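Local coordinates for protein TRAP-type C4-dicarboxylate:H+ symport system substrate-binding component DctP (Shewanella oneidensis, PDB 4MX6) that probably binds C4-dicarboxylates such as succinate in the periplasm and hands them to a proton-coupled TRAP-type transport system, at residues P100-F105 with Q113-P118; E106-R111 with K146-L151; F119-M124 with E332-A337; R129-E134 with L151-N156. All coordinates share one frame; numbering follows the deposited sequence. Where two conformers were deposited one is given.

Contact 1 of 4, residues P100-F105 with Q113-P118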
loop_
_atom_site.group_PDB
_atom_site.type_symbol
_atom_site.label_atom_id
_atom_site.label_comp_id
_atom_site.label_asym_id
_atom_site.label_seq_id
_atom_site.Cartn_x
_atom_site.Cartn_y
_atom_site.Cartn_z
ATOM N N PRO A 100 4.552 0.956 -5.625
ATOM C CA PRO A 100 4.368 -0.148 -4.685
ATOM C C PRO A 100 3.916 0.324 -3.325
ATOM O O PRO A 100 4.251 1.430 -2.883
ATOM C CB PRO A 100 5.777 -0.761 -4.567
ATOM C CG PRO A 100 6.588 -0.146 -5.687
ATOM C CD PRO A 100 5.979 1.199 -5.901
ATOM N N SER A 101 3.225 -0.564 -2.627
ATOM C CA SER A 101 3.039 -0.412 -1.200
ATOM C C SER A 101 4.371 -0.090 -0.526
ATOM O O SER A 101 5.408 -0.666 -0.857
ATOM C CB SER A 101 2.522 -1.724 -0.628
ATOM O OG SER A 101 2.538 -1.673 0.786
ATOM N N LEU A 102 4.301 0.766 0.493
ATOM C CA LEU A 102 5.447 1.108 1.319
ATOM C C LEU A 102 6.067 -0.133 1.970
ATOM O O LEU A 102 7.215 -0.070 2.395
ATOM C CB LEU A 102 5.043 2.158 2.368
ATOM C CG LEU A 102 4.631 3.501 1.749
ATOM C CD1 LEU A 102 3.862 4.354 2.721
ATOM C CD2 LEU A 102 5.845 4.265 1.241
ATOM N N SER A 103 5.297 -1.224 2.071
ATOM C CA SER A 103 5.749 -2.479 2.650
ATOM C C SER A 103 6.725 -3.254 1.774
ATOM O O SER A 103 7.306 -4.236 2.229
ATOM C CB SER A 103 4.551 -3.408 2.872
ATOM O OG SER A 103 3.465 -2.740 3.479
ATOM N N LYS A 104 6.895 -2.847 0.520
ATOM C CA LYS A 104 7.537 -3.709 -0.477
ATOM C C LYS A 104 8.931 -3.243 -0.896
ATOM O O LYS A 104 9.415 -3.592 -1.969
ATOM C CB LYS A 104 6.610 -3.871 -1.703
ATOM C CG LYS A 104 5.328 -4.656 -1.375
ATOM C CD LYS A 104 4.336 -4.703 -2.517
ATOM C CE LYS A 104 3.055 -5.414 -2.091
ATOM N NZ LYS A 104 1.971 -5.294 -3.101
ATOM N N PHE A 105 9.581 -2.460 -0.038
ATOM C CA PHE A 105 10.862 -1.843 -0.372
ATOM C C PHE A 105 12.070 -2.397 0.390
ATOM O O PHE A 105 13.165 -1.844 0.270
ATOM C CB PHE A 105 10.765 -0.332 -0.157
ATOM C CG PHE A 105 9.936 0.380 -1.202
ATOM C CD1 PHE A 105 10.467 0.660 -2.447
ATOM C CD2 PHE A 105 8.642 0.792 -0.936
ATOM C CE1 PHE A 105 9.725 1.336 -3.410
ATOM C CE2 PHE A 105 7.898 1.463 -1.902
ATOM C CZ PHE A 105 8.452 1.747 -3.128
ATOM N N GLN A 113 10.109 0.480 6.721
ATOM C CA GLN A 113 9.468 -0.484 7.609
ATOM C C GLN A 113 8.598 0.186 8.662
ATOM O O GLN A 113 7.653 -0.419 9.165
ATOM C CB GLN A 113 10.524 -1.366 8.289
ATOM C CG GLN A 113 11.140 -2.359 7.342
ATOM C CD GLN A 113 12.073 -3.337 8.015
ATOM O OE1 GLN A 113 12.021 -4.535 7.741
ATOM N NE2 GLN A 113 12.939 -2.843 8.892
ATOM N N VAL A 114 8.927 1.425 9.027
ATOM C CA VAL A 114 8.126 2.162 9.992
ATOM C C VAL A 114 6.640 2.163 9.611
ATOM O O VAL A 114 5.777 2.054 10.479
ATOM C CB VAL A 114 8.665 3.595 10.196
ATOM C CG1 VAL A 114 8.582 4.431 8.925
ATOM C CG2 VAL A 114 7.929 4.271 11.356
ATOM N N PHE A 115 6.349 2.273 8.321
ATOM C CA PHE A 115 4.970 2.359 7.875
ATOM C C PHE A 115 4.151 1.096 8.137
ATOM O O PHE A 115 2.925 1.160 8.154
ATOM C CB PHE A 115 4.919 2.713 6.389
ATOM C CG PHE A 115 5.178 4.167 6.097
ATOM C CD1 PHE A 115 4.212 5.125 6.378
ATOM C CD2 PHE A 115 6.372 4.569 5.504
ATOM C CE1 PHE A 115 4.439 6.452 6.082
ATOM C CE2 PHE A 115 6.599 5.900 5.206
ATOM C CZ PHE A 115 5.627 6.842 5.496
ATOM N N ASP A 116 4.818 -0.046 8.305
ATOM C CA ASP A 116 4.142 -1.323 8.510
ATOM C C ASP A 116 3.813 -1.604 9.973
ATOM O O ASP A 116 3.138 -2.578 10.268
ATOM C CB ASP A 116 5.025 -2.460 8.005
ATOM C CG ASP A 116 5.010 -2.611 6.500
ATOM O OD1 ASP A 116 4.131 -2.006 5.858
ATOM O OD2 ASP A 116 5.873 -3.357 5.973
ATOM N N LEU A 117 4.332 -0.805 10.901
ATOM C CA LEU A 117 4.161 -1.136 12.321
ATOM C C LEU A 117 2.676 -1.135 12.716
ATOM O O LEU A 117 1.944 -0.187 12.421
ATOM C CB LEU A 117 4.966 -0.185 13.208
ATOM C CG LEU A 117 6.487 -0.308 13.071
ATOM C CD1 LEU A 117 7.181 0.736 13.918
ATOM C CD2 LEU A 117 6.984 -1.697 13.451
ATOM N N PRO A 118 2.227 -2.197 13.392
ATOM C CA PRO A 118 0.794 -2.299 13.669
ATOM C C PRO A 118 0.310 -1.271 14.689
ATOM O O PRO A 118 0.928 -1.084 15.738
ATOM C CB PRO A 118 0.645 -3.730 14.192
ATOM C CG PRO A 118 2.045 -4.125 14.650
ATOM C CD PRO A 118 2.956 -3.440 13.709
#
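Ser103 and Asp116 supply the polar half of this contact. The serine hydroxyl OG donates to Asp116 OD1 at 2.6 Å, meeting the carboxylate on its syn side and 17° out of its plane. With CG beside its backbone N (chi1 -78°), Asp116 aims its carboxylate across at the serine. The second carboxylate oxygen, OD2, is hydrogen-bonded to Ser183 OG, so both oxygens of this buried acid have a hydroxyl partner, which would help to hold the carboxylate inside the protein if it is charged.

The apolar half is a CH-pi contact. Leu102 lays one methyl branch over the Phe115 ring: CD1 lies 3.6 Å from the ring centroid and only 11° from the ring normal, so a methyl group sits squarely on the face. The other branch, CD2, turns aside to Tyr153.

Two turns of one loop are thereby fastened together. Next to Ser103 comes Lys104, a succinate-binding residue that also forms a salt bridge with Asp83, so the contact lies just behind the ligand pocket. Pro100 and Leu102 hydrogen-bond through the backbone to strand 243-251, while helix 184-191 packs on Ser103 and Asp116 and helix 305-326 covers Gln113.

Contact 2 of 4, residues E106-R111 with K146-L151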
loop_
_atom_site.group_PDB
_atom_site.type_symbol
_atom_site.label_atom_id
_atom_site.label_comp_id
_atom_site.label_asym_id
_atom_site.label_seq_id
_atom_site.Cartn_x
_atom_site.Cartn_y
_atom_site.Cartn_z
ATOM N N GLU A 106 11.900 -3.478 1.147
ATOM C CA GLU A 106 12.959 -3.962 2.039
ATOM C C GLU A 106 14.263 -4.348 1.344
ATOM O O GLU A 106 15.318 -4.357 1.977
ATOM C CB GLU A 106 12.469 -5.129 2.910
ATOM C CG GLU A 106 11.472 -4.668 3.964
ATOM C CD GLU A 106 10.885 -5.788 4.828
ATOM O OE1 GLU A 106 11.130 -6.975 4.524
ATOM O OE2 GLU A 106 10.154 -5.472 5.814
ATOM N N ARG A 107 14.210 -4.702 0.068
ATOM C CA ARG A 107 15.444 -5.021 -0.629
ATOM C C ARG A 107 16.299 -3.788 -0.872
ATOM O O ARG A 107 17.483 -3.913 -1.157
ATOM C CB ARG A 107 15.182 -5.700 -1.964
ATOM C CG ARG A 107 16.488 -6.052 -2.653
ATOM C CD ARG A 107 16.288 -6.940 -3.839
ATOM N NE ARG A 107 15.397 -6.314 -4.797
ATOM C CZ ARG A 107 14.855 -6.938 -5.833
ATOM N NH1 ARG A 107 15.116 -8.222 -6.043
ATOM N NH2 ARG A 107 14.049 -6.276 -6.653
ATOM N N TYR A 108 15.699 -2.607 -0.766
ATOM C CA TYR A 108 16.381 -1.356 -1.106
ATOM C C TYR A 108 16.626 -0.433 0.091
ATOM O O TYR A 108 17.579 0.341 0.088
ATOM C CB TYR A 108 15.618 -0.632 -2.225
ATOM C CG TYR A 108 15.550 -1.468 -3.475
ATOM C CD1 TYR A 108 16.622 -1.523 -4.354
ATOM C CD2 TYR A 108 14.432 -2.228 -3.766
ATOM C CE1 TYR A 108 16.576 -2.315 -5.487
ATOM C CE2 TYR A 108 14.377 -3.016 -4.889
ATOM C CZ TYR A 108 15.447 -3.057 -5.753
ATOM O OH TYR A 108 15.374 -3.853 -6.884
ATOM N N THR A 109 15.771 -0.517 1.107
ATOM C CA THR A 109 15.976 0.213 2.360
ATOM C C THR A 109 15.210 -0.491 3.466
ATOM O O THR A 109 14.221 -1.158 3.186
ATOM C CB THR A 109 15.505 1.693 2.283
ATOM O OG1 THR A 109 15.773 2.351 3.524
ATOM C CG2 THR A 109 14.014 1.812 1.995
ATOM N N LYS A 110 15.662 -0.336 4.710
ATOM C CA LYS A 110 14.903 -0.813 5.863
ATOM C C LYS A 110 14.128 0.328 6.524
ATOM O O LYS A 110 13.376 0.116 7.472
ATOM C CB LYS A 110 15.838 -1.450 6.889
ATOM C CG LYS A 110 16.635 -2.621 6.356
ATOM C CD LYS A 110 15.751 -3.790 5.962
ATOM C CE LYS A 110 16.612 -4.939 5.476
ATOM N NZ LYS A 110 15.935 -6.241 5.611
ATOM N N ARG A 111 14.311 1.545 6.034
ATOM C CA ARG A 111 13.734 2.703 6.705
ATOM C C ARG A 111 12.211 2.793 6.562
ATOM O O ARG A 111 11.527 3.295 7.471
ATOM C CB ARG A 111 14.393 3.982 6.199
ATOM C CG ARG A 111 15.844 4.128 6.665
ATOM C CD ARG A 111 16.560 5.281 5.965
ATOM N NE ARG A 111 15.893 6.559 6.198
ATOM C CZ ARG A 111 16.183 7.686 5.558
ATOM N NH1 ARG A 111 17.109 7.692 4.617
ATOM N NH2 ARG A 111 15.514 8.801 5.831
ATOM N N LYS A 146 20.398 3.814 -4.500
ATOM C CA LYS A 146 20.108 2.530 -5.136
ATOM C C LYS A 146 19.478 2.744 -6.507
ATOM O O LYS A 146 19.103 1.785 -7.180
ATOM C CB LYS A 146 19.129 1.719 -4.285
ATOM C CG LYS A 146 19.633 1.306 -2.923
ATOM C CD LYS A 146 20.557 0.122 -3.026
ATOM C CE LYS A 146 20.743 -0.523 -1.676
ATOM N NZ LYS A 146 21.262 0.463 -0.705
ATOM N N GLY A 147 19.318 4.005 -6.900
ATOM C CA GLY A 147 18.767 4.323 -8.202
ATOM C C GLY A 147 17.267 4.556 -8.236
ATOM O O GLY A 147 16.708 4.703 -9.321
ATOM N N ILE A 148 16.618 4.587 -7.073
ATOM C CA ILE A 148 15.168 4.777 -7.000
ATOM C C ILE A 148 14.849 6.169 -6.482
ATOM O O ILE A 148 15.315 6.546 -5.401
ATOM C CB ILE A 148 14.513 3.725 -6.101
ATOM C CG1 ILE A 148 14.736 2.318 -6.674
ATOM C CG2 ILE A 148 13.019 4.007 -5.939
ATOM C CD1 ILE A 148 14.258 1.205 -5.762
ATOM N N VAL A 149 14.069 6.919 -7.257
ATOM C CA VAL A 149 13.691 8.287 -6.933
ATOM C C VAL A 149 12.262 8.300 -6.411
ATOM O O VAL A 149 11.343 7.860 -7.094
ATOM C CB VAL A 149 13.770 9.199 -8.187
ATOM C CG1 VAL A 149 13.293 10.617 -7.864
ATOM C CG2 VAL A 149 15.178 9.229 -8.752
ATOM N N GLY A 150 12.085 8.779 -5.188
ATOM C CA GLY A 150 10.758 8.906 -4.605
ATOM C C GLY A 150 10.104 10.211 -4.989
ATOM O O GLY A 150 10.621 11.287 -4.687
ATOM N N LEU A 151 8.945 10.115 -5.626
ATOM C CA LEU A 151 8.275 11.287 -6.174
ATOM C C LEU A 151 7.082 11.766 -5.359
ATOM O O LEU A 151 6.727 12.933 -5.436
ATOM C CB LEU A 151 7.864 11.008 -7.624
ATOM C CG LEU A 151 9.056 10.807 -8.558
ATOM C CD1 LEU A 151 8.582 10.434 -9.945
ATOM C CD2 LEU A 151 9.904 12.073 -8.602
HETATM O O HOH W 1 19.648 1.609 1.350
#
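The carbonyl oxygen of Tyr108 receives a hydrogen bond from a water molecule at 2.7 Å, and the same water accepts one from Lys146 NZ at 2.9 Å. Lys146 CE lies 3.7 Å from Tyr108 O, and the lysine chain runs alongside the carbonyl, the water making the polar link. Bends at chi2 (-78°) and chi4 (-57°) fold the lysine chain back so that its ammonium group reaches the bridging water.

The tyrosine ring itself is sandwiched. Ile148 sets its CD1 methyl over one face, 3.9 Å from the ring centroid and displaced toward the rim at CG, the two side chains crossing at about a right angle. Arg107 CG lies over the opposite face, and Lys146 CB comes up obliquely at 4.1 Å from Tyr108 CD1. With the ring of Tyr108 cut back to an alanine, Ile148 CD1 is likely to face a gap and Arg107 CG to lose the surface it lies on.

Farther along the loop, Thr109 OG1 accepts from Arg111 N in an ST turn. The contact joins this loop to the start of strand 148-158, which pairs with strand 243-251, while helix 86-91 packs against both Tyr108 and Ile148.

Contact 3 of 4, residues F119-M124 with E332-A337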
loop_
_atom_site.group_PDB
_atom_site.type_symbol
_atom_site.label_atom_id
_atom_site.label_comp_id
_atom_site.label_asym_id
_atom_site.label_seq_id
_atom_site.Cartn_x
_atom_site.Cartn_y
_atom_site.Cartn_z
ATOM N N PHE A 119 -0.791 -0.615 14.359
ATOM C CA PHE A 119 -1.434 0.392 15.196
ATOM C C PHE A 119 -0.543 1.621 15.460
ATOM O O PHE A 119 -0.781 2.380 16.398
ATOM C CB PHE A 119 -1.935 -0.213 16.518
ATOM C CG PHE A 119 -3.000 -1.266 16.333
ATOM C CD1 PHE A 119 -4.302 -0.910 16.043
ATOM C CD2 PHE A 119 -2.693 -2.609 16.452
ATOM C CE1 PHE A 119 -5.276 -1.888 15.874
ATOM C CE2 PHE A 119 -3.665 -3.576 16.279
ATOM C CZ PHE A 119 -4.954 -3.210 15.997
ATOM N N LEU A 120 0.444 1.860 14.608
ATOM C CA LEU A 120 1.263 3.060 14.749
ATOM C C LEU A 120 0.453 4.334 14.500
ATOM O O LEU A 120 0.542 5.299 15.267
ATOM C CB LEU A 120 2.462 2.988 13.807
ATOM C CG LEU A 120 3.418 4.184 13.841
ATOM C CD1 LEU A 120 3.973 4.441 15.241
ATOM C CD2 LEU A 120 4.541 3.940 12.836
ATOM N N PHE A 121 -0.294 4.344 13.400
ATOM C CA PHE A 121 -1.108 5.489 13.025
ATOM C C PHE A 121 -2.573 5.232 13.342
ATOM O O PHE A 121 -3.120 4.172 13.024
ATOM C CB PHE A 121 -0.972 5.760 11.529
ATOM C CG PHE A 121 0.437 6.016 11.098
ATOM C CD1 PHE A 121 1.072 7.209 11.405
ATOM C CD2 PHE A 121 1.143 5.063 10.386
ATOM C CE1 PHE A 121 2.384 7.446 11.005
ATOM C CE2 PHE A 121 2.456 5.309 9.990
ATOM C CZ PHE A 121 3.065 6.499 10.316
ATOM N N ASN A 122 -3.219 6.200 13.977
ATOM C CA ASN A 122 -4.623 6.042 14.338
ATOM C C ASN A 122 -5.510 5.992 13.100
ATOM O O ASN A 122 -6.498 5.239 13.036
ATOM C CB ASN A 122 -5.105 7.208 15.205
ATOM C CG ASN A 122 -4.501 7.206 16.595
ATOM O OD1 ASN A 122 -3.934 6.209 17.037
ATOM N ND2 ASN A 122 -4.634 8.328 17.301
ATOM N N ASP A 123 -5.158 6.813 12.120
ATOM C CA ASP A 123 -6.006 7.022 10.962
ATOM C C ASP A 123 -5.191 7.686 9.853
ATOM O O ASP A 123 -4.000 7.973 10.030
ATOM C CB ASP A 123 -7.244 7.855 11.327
ATOM C CG ASP A 123 -6.895 9.171 11.964
ATOM O OD1 ASP A 123 -5.855 9.763 11.612
ATOM O OD2 ASP A 123 -7.681 9.623 12.836
ATOM N N MET A 124 -5.842 7.936 8.723
ATOM C CA MET A 124 -5.157 8.449 7.542
ATOM C C MET A 124 -4.692 9.892 7.699
ATOM O O MET A 124 -3.760 10.321 7.029
ATOM C CB MET A 124 -6.044 8.310 6.314
ATOM C CG MET A 124 -6.315 6.868 5.946
ATOM S SD MET A 124 -4.813 5.971 5.603
ATOM C CE MET A 124 -4.363 6.734 4.070
ATOM N N GLU A 332 9.013 7.720 17.151
ATOM C CA GLU A 332 8.486 8.791 17.994
ATOM C C GLU A 332 7.860 9.914 17.173
ATOM O O GLU A 332 6.848 10.492 17.571
ATOM C CB GLU A 332 9.570 9.328 18.923
ATOM C CG GLU A 332 9.839 8.376 20.063
ATOM C CD GLU A 332 10.910 8.855 21.011
ATOM O OE1 GLU A 332 11.592 9.851 20.704
ATOM O OE2 GLU A 332 11.064 8.233 22.084
ATOM N N ALA A 333 8.443 10.216 16.022
ATOM C CA ALA A 333 7.856 11.206 15.127
ATOM C C ALA A 333 6.504 10.726 14.598
ATOM O O ALA A 333 5.566 11.515 14.489
ATOM C CB ALA A 333 8.805 11.532 13.972
ATOM N N ALA A 334 6.396 9.439 14.285
ATOM C CA ALA A 334 5.137 8.886 13.814
ATOM C C ALA A 334 4.092 8.905 14.929
ATOM O O ALA A 334 2.936 9.272 14.708
ATOM C CB ALA A 334 5.337 7.468 13.292
ATOM N N VAL A 335 4.481 8.479 16.129
ATOM C CA VAL A 335 3.554 8.463 17.254
ATOM C C VAL A 335 3.001 9.867 17.472
ATOM O O VAL A 335 1.796 10.053 17.677
ATOM C CB VAL A 335 4.227 7.933 18.551
ATOM C CG1 VAL A 335 3.357 8.171 19.777
ATOM C CG2 VAL A 335 4.541 6.443 18.416
ATOM N N ALA A 336 3.885 10.859 17.439
ATOM C CA ALA A 336 3.493 12.238 17.695
ATOM C C ALA A 336 2.570 12.789 16.611
ATOM O O ALA A 336 1.791 13.706 16.878
ATOM C CB ALA A 336 4.724 13.120 17.860
ATOM N N ALA A 337 2.635 12.225 15.405
ATOM C CA ALA A 337 1.739 12.639 14.326
ATOM C C ALA A 337 0.262 12.342 14.627
ATOM O O ALA A 337 -0.627 12.919 13.999
ATOM C CB ALA A 337 2.167 11.997 13.004
#
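Leu120 and Phe121 close together on the methyl group of Ala334, and the orientation of these two side chains explains how a loop can seat a helix without any polar bond between the two segments. Leu120 extends its CG anti to the backbone N (chi1 180°), which carries its isobutyl fork to the helix surface. There CG and both methyls rest on Ala334 CB, CD2 being nearest at 3.6 Å, and CD1 in addition touches Val335 CG2 at 3.8 Å. The leucine and valine side chains cross at about a right angle, so their contact is confined to the two methyl ends.

Phe121 meets the same alanine methyl with its CE1-CZ end, CE1 lying 3.7 Å from Ala334 CB in an oblique approach. Within the loop, Leu120 CG lies over the centre of the Phe121 ring, and the two residues thus form one continuous apolar surface. Phe121 also packs against Val127 and Val243, and Phe130 touches Ala334 as well.

Polar fastening comes from just past the helix segment, where Asn338 bonds to the backbone of Leu120, Asn122 and Val335. Chemically, then, the work is divided: between 119-124 and 332-337 themselves the contact is purely apolar, with a small alanine methyl permitting the near approach, while Asn338 adds the polar bonds that give direction.

Contact 4 of 4, residues R129-E134 with L151-N156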
loop_
_atom_site.group_PDB
_atom_site.type_symbol
_atom_site.label_atom_id
_atom_site.label_comp_id
_atom_site.label_asym_id
_atom_site.label_seq_id
_atom_site.Cartn_x
_atom_site.Cartn_y
_atom_site.Cartn_z
ATOM N N ARG A 129 0.070 13.420 7.992
ATOM C CA ARG A 129 0.919 14.356 8.719
ATOM C C ARG A 129 2.353 13.836 8.797
ATOM O O ARG A 129 3.316 14.587 8.596
ATOM C CB ARG A 129 0.369 14.625 10.122
ATOM C CG ARG A 129 -0.734 15.664 10.167
ATOM C CD ARG A 129 -1.108 16.024 11.599
ATOM N NE ARG A 129 -2.269 15.267 12.061
ATOM C CZ ARG A 129 -3.515 15.501 11.653
ATOM N NH1 ARG A 129 -3.762 16.459 10.770
ATOM N NH2 ARG A 129 -4.520 14.775 12.122
ATOM N N PHE A 130 2.507 12.551 9.094
ATOM C CA PHE A 130 3.845 11.968 9.162
ATOM C C PHE A 130 4.540 12.053 7.797
ATOM O O PHE A 130 5.689 12.461 7.695
ATOM C CB PHE A 130 3.794 10.529 9.652
ATOM C CG PHE A 130 5.131 9.856 9.661
ATOM C CD1 PHE A 130 6.072 10.150 10.634
ATOM C CD2 PHE A 130 5.465 8.940 8.680
ATOM C CE1 PHE A 130 7.310 9.516 10.632
ATOM C CE2 PHE A 130 6.704 8.323 8.666
ATOM C CZ PHE A 130 7.625 8.603 9.645
ATOM N N GLN A 131 3.828 11.682 6.741
ATOM C CA GLN A 131 4.386 11.732 5.392
ATOM C C GLN A 131 4.843 13.124 4.977
ATOM O O GLN A 131 5.852 13.264 4.291
ATOM C CB GLN A 131 3.374 11.211 4.380
ATOM C CG GLN A 131 3.258 9.687 4.404
ATOM C CD GLN A 131 2.059 9.169 3.631
ATOM O OE1 GLN A 131 1.176 9.928 3.217
ATOM N NE2 GLN A 131 2.007 7.862 3.451
ATOM N N GLN A 132 4.081 14.149 5.364
ATOM C CA GLN A 132 4.367 15.525 4.965
ATOM C C GLN A 132 5.363 16.220 5.889
ATOM O O GLN A 132 5.869 17.289 5.551
ATOM C CB GLN A 132 3.069 16.334 4.877
ATOM C CG GLN A 132 2.143 15.847 3.758
ATOM C CD GLN A 132 2.835 15.825 2.404
ATOM O OE1 GLN A 132 3.376 16.824 1.977
ATOM N NE2 GLN A 132 2.823 14.681 1.733
ATOM N N GLY A 133 5.636 15.625 7.045
ATOM C CA GLY A 133 6.648 16.134 7.958
ATOM C C GLY A 133 8.049 15.796 7.489
ATOM O O GLY A 133 8.260 15.144 6.473
ATOM N N GLU A 134 9.028 16.234 8.268
ATOM C CA GLU A 134 10.409 16.138 7.852
ATOM C C GLU A 134 10.869 14.686 7.716
ATOM O O GLU A 134 11.581 14.344 6.756
ATOM C CB GLU A 134 11.290 16.887 8.845
ATOM C CG GLU A 134 12.755 16.880 8.492
ATOM C CD GLU A 134 13.061 17.561 7.164
ATOM O OE1 GLU A 134 12.277 18.428 6.702
ATOM O OE2 GLU A 134 14.100 17.206 6.572
ATOM N N LEU A 151 8.945 10.115 -5.626
ATOM C CA LEU A 151 8.275 11.287 -6.174
ATOM C C LEU A 151 7.082 11.766 -5.359
ATOM O O LEU A 151 6.727 12.933 -5.436
ATOM C CB LEU A 151 7.864 11.008 -7.624
ATOM C CG LEU A 151 9.056 10.807 -8.558
ATOM C CD1 LEU A 151 8.582 10.434 -9.945
ATOM C CD2 LEU A 151 9.904 12.073 -8.602
ATOM N N GLY A 152 6.477 10.894 -4.569
ATOM C CA GLY A 152 5.369 11.291 -3.727
ATOM C C GLY A 152 4.758 10.083 -3.042
ATOM O O GLY A 152 5.087 8.942 -3.360
ATOM N N TYR A 153 3.879 10.360 -2.089
ATOM C CA TYR A 153 3.082 9.355 -1.402
ATOM C C TYR A 153 1.675 9.369 -1.992
ATOM O O TYR A 153 1.099 10.435 -2.231
ATOM C CB TYR A 153 2.991 9.658 0.087
ATOM C CG TYR A 153 4.282 9.473 0.852
ATOM C CD1 TYR A 153 4.741 8.202 1.165
ATOM C CD2 TYR A 153 5.021 10.564 1.295
ATOM C CE1 TYR A 153 5.895 8.021 1.899
ATOM C CE2 TYR A 153 6.193 10.387 2.018
ATOM C CZ TYR A 153 6.624 9.114 2.311
ATOM O OH TYR A 153 7.768 8.888 3.047
ATOM N N LEU A 154 1.096 8.187 -2.170
ATOM C CA LEU A 154 -0.278 8.045 -2.631
ATOM C C LEU A 154 -1.011 7.167 -1.617
ATOM O O LEU A 154 -0.528 6.095 -1.261
ATOM C CB LEU A 154 -0.305 7.417 -4.028
ATOM C CG LEU A 154 -1.677 7.043 -4.568
ATOM C CD1 LEU A 154 -2.552 8.266 -4.797
ATOM C CD2 LEU A 154 -1.529 6.256 -5.867
ATOM N N HIS A 155 -2.167 7.628 -1.170
ATOM C CA HIS A 155 -2.933 6.870 -0.187
ATOM C C HIS A 155 -3.731 5.716 -0.768
ATOM O O HIS A 155 -4.217 5.777 -1.903
ATOM C CB HIS A 155 -3.915 7.791 0.537
ATOM C CG HIS A 155 -3.236 8.878 1.300
ATOM N ND1 HIS A 155 -3.669 10.182 1.380
ATOM C CD2 HIS A 155 -2.109 8.813 2.040
ATOM C CE1 HIS A 155 -2.823 10.868 2.138
ATOM N NE2 HIS A 155 -1.866 10.055 2.540
ATOM N N ASN A 156 -3.926 4.686 0.058
ATOM C CA ASN A 156 -5.022 3.750 -0.144
ATOM C C ASN A 156 -5.952 3.820 1.068
ATOM O O ASN A 156 -7.027 4.416 0.978
ATOM C CB ASN A 156 -4.546 2.340 -0.472
ATOM C CG ASN A 156 -5.691 1.457 -0.926
ATOM O OD1 ASN A 156 -6.808 1.549 -0.392
ATOM N ND2 ASN A 156 -5.448 0.632 -1.928
#
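Gln131, on helix 124-132, lies across Tyr153 of strand 148-158 in a helix-on-sheet packing, the strand being one of an antiparallel pair with 243-251. A classic beta bulge in that pair, Leu151 and Gly152 opposite Val248, comes just before the tyrosine.

The glutamine departs from the helix with CG beside its backbone N (chi1 -76°) and then runs extended, which draws the whole chain over one face of the tyrosine ring. CG stands 3.6 Å from the centroid of the Tyr153 ring, almost on its normal, in a CH-pi contact. Beyond it the terminal amide is stacked on the ring with planes 7° apart, its carbon CD 3.6 Å from Tyr153 CG. Polar groups at both ends hold this flat pile: Gln131 NE2 donates to Asp245, and Tyr153 OH bonds to the backbone carbonyl of Gly136.

Asp245 thus fixes which way round the amide sits, turning the oxygen OE1 toward His155. A leucine in place of Gln131 would probably leave His155 NE2 without its acceptor and Asp245 OD2 without the amide N-H, and lose the flat group stacked on the tyrosine. Asp245 also accepts from the backbone N of Asn156, whose side chain bonds to the succinate-binding Tyr246, so the contact adjoins the second shell of the ligand site.

The imidazole is nearly coplanar with the amide, planes 8° apart, and His155 NE2 donates to Gln131 OE1 across 3.1 Å in a distinctly bent bond.

Contacts 1, 3 and 4 touch one another, with centres 13 to 14 Å apart, and Phe115 and Phe130 join the three. Contact 2 borders contact 1, its centre about 12 Å away, and lies about 15 Å from contact 4 and 22 Å from contact 3. The long loop between helices 86-91 and 124-132 supplies both segments of contact 1 and one each of contacts 2 and 3, while strand 148-158 serves contacts 2 and 4. Along the chain, contacts 1 and 2 cross; contact 1 closes before contacts 3 and 4 begin, and contact 3 spans contact 4. Contact 1 holds the succinate-binding Lys104, contacts 2 and 4 lie near the site's surroundings, and contact 3 fastens the last helix away from it.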